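Local coordinates for putative nucleoprotein (Infectious salmon anemia virus, PDB 4EWC), which encapsidates the negative-strand viral RNA, shielding it from nucleases and forming the ribonucleoprotein that serves as template for transcription and replication, at residues Ser167-Ala179 with Ala426-Met438. Residues are numbered along the deposited sequence; the frame is centred on the assembly and turned at random.
Sequences SEGEMSIWQNGQA and AKLKVGVNSTFTM
K429 is gripped through both of its backbone polar atoms by the turn that leads into helix 174-188. Its N donates to S172 O at 2.8 Å, and its O accepts from W174 N at 2.7 Å; both bonds are fairly straight. Together they form a single beta bridge centred on I173 and K429, whose CA atoms lie 4.7 Å apart. Because W174 opens the helix, its N-H spends itself on the strand, and I173, at the N-cap position, adds a CA-H...O contact to the same carbonyl.

A second pair of bonds comes from one side chain. The primary amide of Q175 meets the backbone of G431 with both ends: NE2 donates to G431 O at 2.8 Å, with that oxygen close to the amide plane, while OE1 receives G431 N over a longer but nearly straight path (3.3 Å, 170°). The bend at chi2 (85°) brings the amide alongside G431, where its carbonyl oxygen and NH2 can each meet a backbone group, and the two bonds fix its rotation. The contact of K429 NZ with S172 OG is weak by comparison.

Apolar packing follows the W174 side chain. Its CB rests on V430 CG2 at 3.8 Å, and L428 reaches the same residue through its methyls. Farther out, with CG anti to the backbone N, the indole extends far enough for W174 CZ3 to meet F436 CZ at 3.6 Å. The ring planes are only 29° apart, but their centroids are separated by 5.9 Å, so the pair is not a true stack and touches mainly through CZ3 and CZ. C444 and V445 of helix 438-449 also touch the indole.

Strand 429-432 pairs antiparallel with 488-491, so these bonds join the start of helix 174-188 to a two-stranded sheet, with paired backbone and amide groups satisfying one another in a largely buried interface.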
loop_
_atom_site.group_PDB
_atom_site.type_symbol
_atom_site.label_atom_id
_atom_site.label_comp_id
_atom_site.label_asym_id
_atom_site.label_seq_id
_atom_site.Cartn_x
_atom_site.Cartn_y
_atom_site.Cartn_z
ATOM N N SER A 167 37.861 -6.761 13.598
ATOM C CA SER A 167 37.851 -8.194 13.422
ATOM C C SER A 167 37.123 -8.489 12.137
ATOM O O SER A 167 36.637 -7.593 11.445
ATOM C CB SER A 167 37.101 -8.861 14.562
ATOM O OG SER A 167 35.700 -8.713 14.382
ATOM N N GLU A 168 37.023 -9.775 11.853
ATOM C CA GLU A 168 36.322 -10.266 10.692
ATOM C C GLU A 168 34.815 -10.117 10.883
ATOM O O GLU A 168 34.107 -9.625 10.002
ATOM C CB GLU A 168 36.681 -11.742 10.496
ATOM C CG GLU A 168 35.795 -12.487 9.527
ATOM C CD GLU A 168 36.175 -12.241 8.088
ATOM O OE1 GLU A 168 36.888 -11.252 7.812
ATOM O OE2 GLU A 168 35.766 -13.049 7.229
ATOM N N GLY A 169 34.334 -10.556 12.042
ATOM C CA GLY A 169 32.914 -10.547 12.323
ATOM C C GLY A 169 32.383 -9.129 12.332
ATOM O O GLY A 169 31.256 -8.875 11.904
ATOM N N GLU A 170 33.212 -8.214 12.825
ATOM C CA GLU A 170 32.869 -6.805 12.904
ATOM C C GLU A 170 32.592 -6.198 11.519
ATOM O O GLU A 170 31.629 -5.445 11.345
ATOM C CB GLU A 170 33.962 -6.030 13.648
ATOM C CG GLU A 170 33.930 -6.297 15.141
ATOM C CD GLU A 170 35.109 -5.728 15.934
ATOM O OE1 GLU A 170 36.226 -5.589 15.383
ATOM O OE2 GLU A 170 34.902 -5.437 17.134
HETATM N N MSE A 171 33.418 -6.541 10.535
HETATM C CA MSE A 171 33.210 -6.027 9.199
HETATM C C MSE A 171 31.950 -6.601 8.540
HETATM O O MSE A 171 31.475 -6.074 7.542
HETATM C CB MSE A 171 34.443 -6.242 8.326
HETATM C CG MSE A 171 35.438 -5.104 8.417
HETATM SE SE MSE A 171 37.277 -5.390 7.646
HETATM C CE MSE A 171 36.755 -6.090 5.881
ATOM N N SER A 172 31.402 -7.678 9.088
ATOM C CA SER A 172 30.170 -8.246 8.537
ATOM C C SER A 172 28.918 -7.576 9.140
ATOM O O SER A 172 27.782 -7.853 8.738
ATOM C CB SER A 172 30.128 -9.781 8.714
ATOM O OG SER A 172 30.071 -10.145 10.076
ATOM N N ILE A 173 29.141 -6.684 10.094
ATOM C CA ILE A 173 28.047 -5.967 10.720
ATOM C C ILE A 173 27.692 -4.704 9.945
ATOM O O ILE A 173 28.541 -3.832 9.713
ATOM C CB ILE A 173 28.366 -5.618 12.174
ATOM C CG1 ILE A 173 28.562 -6.904 12.968
ATOM C CG2 ILE A 173 27.239 -4.780 12.785
ATOM C CD1 ILE A 173 29.242 -6.714 14.321
ATOM N N TRP A 174 26.422 -4.629 9.563
ATOM C CA TRP A 174 25.880 -3.548 8.740
ATOM C C TRP A 174 26.358 -2.149 9.122
ATOM O O TRP A 174 26.935 -1.438 8.298
ATOM C CB TRP A 174 24.357 -3.597 8.764
ATOM C CG TRP A 174 23.789 -2.558 7.937
ATOM C CD1 TRP A 174 23.699 -2.560 6.587
ATOM C CD2 TRP A 174 23.248 -1.311 8.386
ATOM N NE1 TRP A 174 23.122 -1.392 6.153
ATOM C CE2 TRP A 174 22.836 -0.607 7.239
ATOM C CE3 TRP A 174 23.065 -0.726 9.645
ATOM C CZ2 TRP A 174 22.240 0.657 7.313
ATOM C CZ3 TRP A 174 22.492 0.521 9.709
ATOM C CH2 TRP A 174 22.078 1.198 8.545
ATOM N N GLN A 175 26.132 -1.781 10.380
ATOM C CA GLN A 175 26.558 -0.484 10.901
ATOM C C GLN A 175 27.998 -0.185 10.556
ATOM O O GLN A 175 28.349 0.973 10.336
ATOM C CB GLN A 175 26.402 -0.403 12.430
ATOM C CG GLN A 175 25.000 -0.181 12.943
ATOM C CD GLN A 175 24.234 -1.476 13.068
ATOM O OE1 GLN A 175 24.662 -2.518 12.555
ATOM N NE2 GLN A 175 23.100 -1.428 13.765
ATOM N N ASN A 176 28.831 -1.227 10.518
ATOM C CA ASN A 176 30.262 -1.028 10.321
ATOM C C ASN A 176 30.654 -0.692 8.858
ATOM O O ASN A 176 31.521 0.166 8.613
ATOM C CB ASN A 176 31.056 -2.191 10.906
ATOM C CG ASN A 176 30.917 -2.304 12.441
ATOM O OD1 ASN A 176 30.869 -1.308 13.153
ATOM N ND2 ASN A 176 30.856 -3.536 12.940
ATOM N N GLY A 177 30.018 -1.355 7.892
ATOM C CA GLY A 177 30.149 -0.944 6.510
ATOM C C GLY A 177 29.821 0.535 6.291
ATOM O O GLY A 177 30.585 1.264 5.658
ATOM N N GLN A 178 28.673 0.973 6.804
ATOM C CA GLN A 178 28.306 2.390 6.795
ATOM C C GLN A 178 29.401 3.263 7.380
ATOM O O GLN A 178 29.757 4.302 6.822
ATOM C CB GLN A 178 27.052 2.615 7.634
ATOM C CG GLN A 178 25.839 1.891 7.132
ATOM C CD GLN A 178 25.496 2.293 5.726
ATOM O OE1 GLN A 178 25.044 3.412 5.491
ATOM N NE2 GLN A 178 25.707 1.373 4.768
ATOM N N ALA A 179 29.912 2.832 8.528
ATOM C CA ALA A 179 30.939 3.573 9.238
ATOM C C ALA A 179 32.219 3.699 8.406
ATOM O O ALA A 179 32.861 4.748 8.401
ATOM C CB ALA A 179 31.217 2.920 10.580
ATOM N N ALA A 426 25.913 -13.097 0.106
ATOM C CA ALA A 426 26.602 -12.827 1.362
ATOM C C ALA A 426 25.697 -13.061 2.574
ATOM O O ALA A 426 24.470 -13.182 2.466
ATOM C CB ALA A 426 27.175 -11.424 1.389
ATOM N N LYS A 427 26.342 -13.136 3.730
ATOM C CA LYS A 427 25.680 -13.383 4.987
ATOM C C LYS A 427 25.906 -12.175 5.890
ATOM O O LYS A 427 26.662 -12.236 6.861
ATOM C CB LYS A 427 26.194 -14.673 5.621
ATOM C CG LYS A 427 25.668 -15.943 4.938
ATOM C CD LYS A 427 26.413 -17.205 5.398
ATOM C CE LYS A 427 25.817 -18.483 4.792
ATOM N NZ LYS A 427 25.788 -18.483 3.296
ATOM N N LEU A 428 25.242 -11.073 5.536
ATOM C CA LEU A 428 25.288 -9.832 6.288
ATOM C C LEU A 428 24.768 -10.035 7.702
ATOM O O LEU A 428 23.875 -10.855 7.948
ATOM C CB LEU A 428 24.447 -8.762 5.571
ATOM C CG LEU A 428 24.284 -7.409 6.285
ATOM C CD1 LEU A 428 25.636 -6.733 6.483
ATOM C CD2 LEU A 428 23.337 -6.507 5.541
ATOM N N LYS A 429 25.343 -9.294 8.635
ATOM C CA LYS A 429 24.836 -9.293 9.995
ATOM C C LYS A 429 24.544 -7.862 10.435
ATOM O O LYS A 429 25.032 -6.897 9.840
ATOM C CB LYS A 429 25.821 -9.977 10.941
ATOM C CG LYS A 429 25.997 -11.442 10.620
ATOM C CD LYS A 429 26.504 -12.223 11.791
ATOM C CE LYS A 429 27.246 -13.458 11.323
ATOM N NZ LYS A 429 28.556 -13.093 10.673
ATOM N N VAL A 430 23.723 -7.719 11.459
ATOM C CA VAL A 430 23.342 -6.389 11.896
ATOM C C VAL A 430 23.174 -6.354 13.414
ATOM O O VAL A 430 22.883 -7.370 14.034
ATOM C CB VAL A 430 22.058 -5.902 11.156
ATOM C CG1 VAL A 430 20.864 -6.780 11.506
ATOM C CG2 VAL A 430 21.779 -4.440 11.441
ATOM N N GLY A 431 23.413 -5.189 14.003
ATOM C CA GLY A 431 23.134 -4.976 15.402
ATOM C C GLY A 431 21.746 -4.394 15.551
ATOM O O GLY A 431 21.424 -3.401 14.897
ATOM N N VAL A 432 20.916 -5.008 16.391
ATOM C CA VAL A 432 19.549 -4.536 16.558
ATOM C C VAL A 432 19.151 -4.452 18.031
ATOM O O VAL A 432 19.779 -5.061 18.893
ATOM C CB VAL A 432 18.528 -5.402 15.768
ATOM C CG1 VAL A 432 18.684 -5.195 14.262
ATOM C CG2 VAL A 432 18.682 -6.863 16.114
ATOM N N ASN A 433 18.106 -3.683 18.313
ATOM C CA ASN A 433 17.680 -3.449 19.677
ATOM C C ASN A 433 16.206 -3.017 19.741
ATOM O O ASN A 433 15.486 -3.146 18.758
ATOM C CB ASN A 433 18.625 -2.465 20.378
ATOM C CG ASN A 433 18.563 -1.048 19.807
ATOM O OD1 ASN A 433 17.515 -0.575 19.375
ATOM N ND2 ASN A 433 19.693 -0.356 19.842
ATOM N N SER A 434 15.761 -2.513 20.890
ATOM C CA SER A 434 14.360 -2.121 21.061
ATOM C C SER A 434 13.911 -1.015 20.090
ATOM O O SER A 434 12.767 -1.028 19.618
ATOM C CB SER A 434 14.083 -1.685 22.509
ATOM O OG SER A 434 14.749 -0.470 22.824
ATOM N N THR A 435 14.802 -0.064 19.811
ATOM C CA THR A 435 14.443 1.068 18.970
ATOM C C THR A 435 14.855 0.863 17.504
ATOM O O THR A 435 14.059 1.058 16.579
ATOM C CB THR A 435 15.022 2.383 19.523
ATOM O OG1 THR A 435 16.444 2.262 19.635
ATOM C CG2 THR A 435 14.434 2.669 20.901
ATOM N N PHE A 436 16.105 0.467 17.303
ATOM C CA PHE A 436 16.594 0.090 15.988
ATOM C C PHE A 436 16.343 -1.404 15.786
ATOM O O PHE A 436 17.250 -2.215 15.970
ATOM C CB PHE A 436 18.085 0.407 15.901
ATOM C CG PHE A 436 18.611 0.481 14.493
ATOM C CD1 PHE A 436 19.062 -0.666 13.828
ATOM C CD2 PHE A 436 18.669 1.695 13.829
ATOM C CE1 PHE A 436 19.547 -0.590 12.516
ATOM C CE2 PHE A 436 19.153 1.774 12.503
ATOM C CZ PHE A 436 19.589 0.637 11.857
ATOM N N THR A 437 15.112 -1.759 15.417
ATOM C CA THR A 437 14.715 -3.166 15.274
ATOM C C THR A 437 15.111 -3.742 13.923
ATOM O O THR A 437 15.641 -3.035 13.064
ATOM C CB THR A 437 13.194 -3.360 15.431
ATOM O OG1 THR A 437 12.523 -2.858 14.271
ATOM C CG2 THR A 437 12.678 -2.629 16.659
HETATM N N MSE A 438 14.832 -5.023 13.731
HETATM C CA MSE A 438 15.191 -5.686 12.496
HETATM C C MSE A 438 14.438 -5.072 11.329
HETATM O O MSE A 438 15.002 -4.871 10.250
HETATM C CB MSE A 438 14.944 -7.194 12.591
HETATM C CG MSE A 438 15.172 -7.934 11.277
HETATM SE SE MSE A 438 17.060 -7.914 10.692
HETATM C CE MSE A 438 17.849 -9.035 12.057
#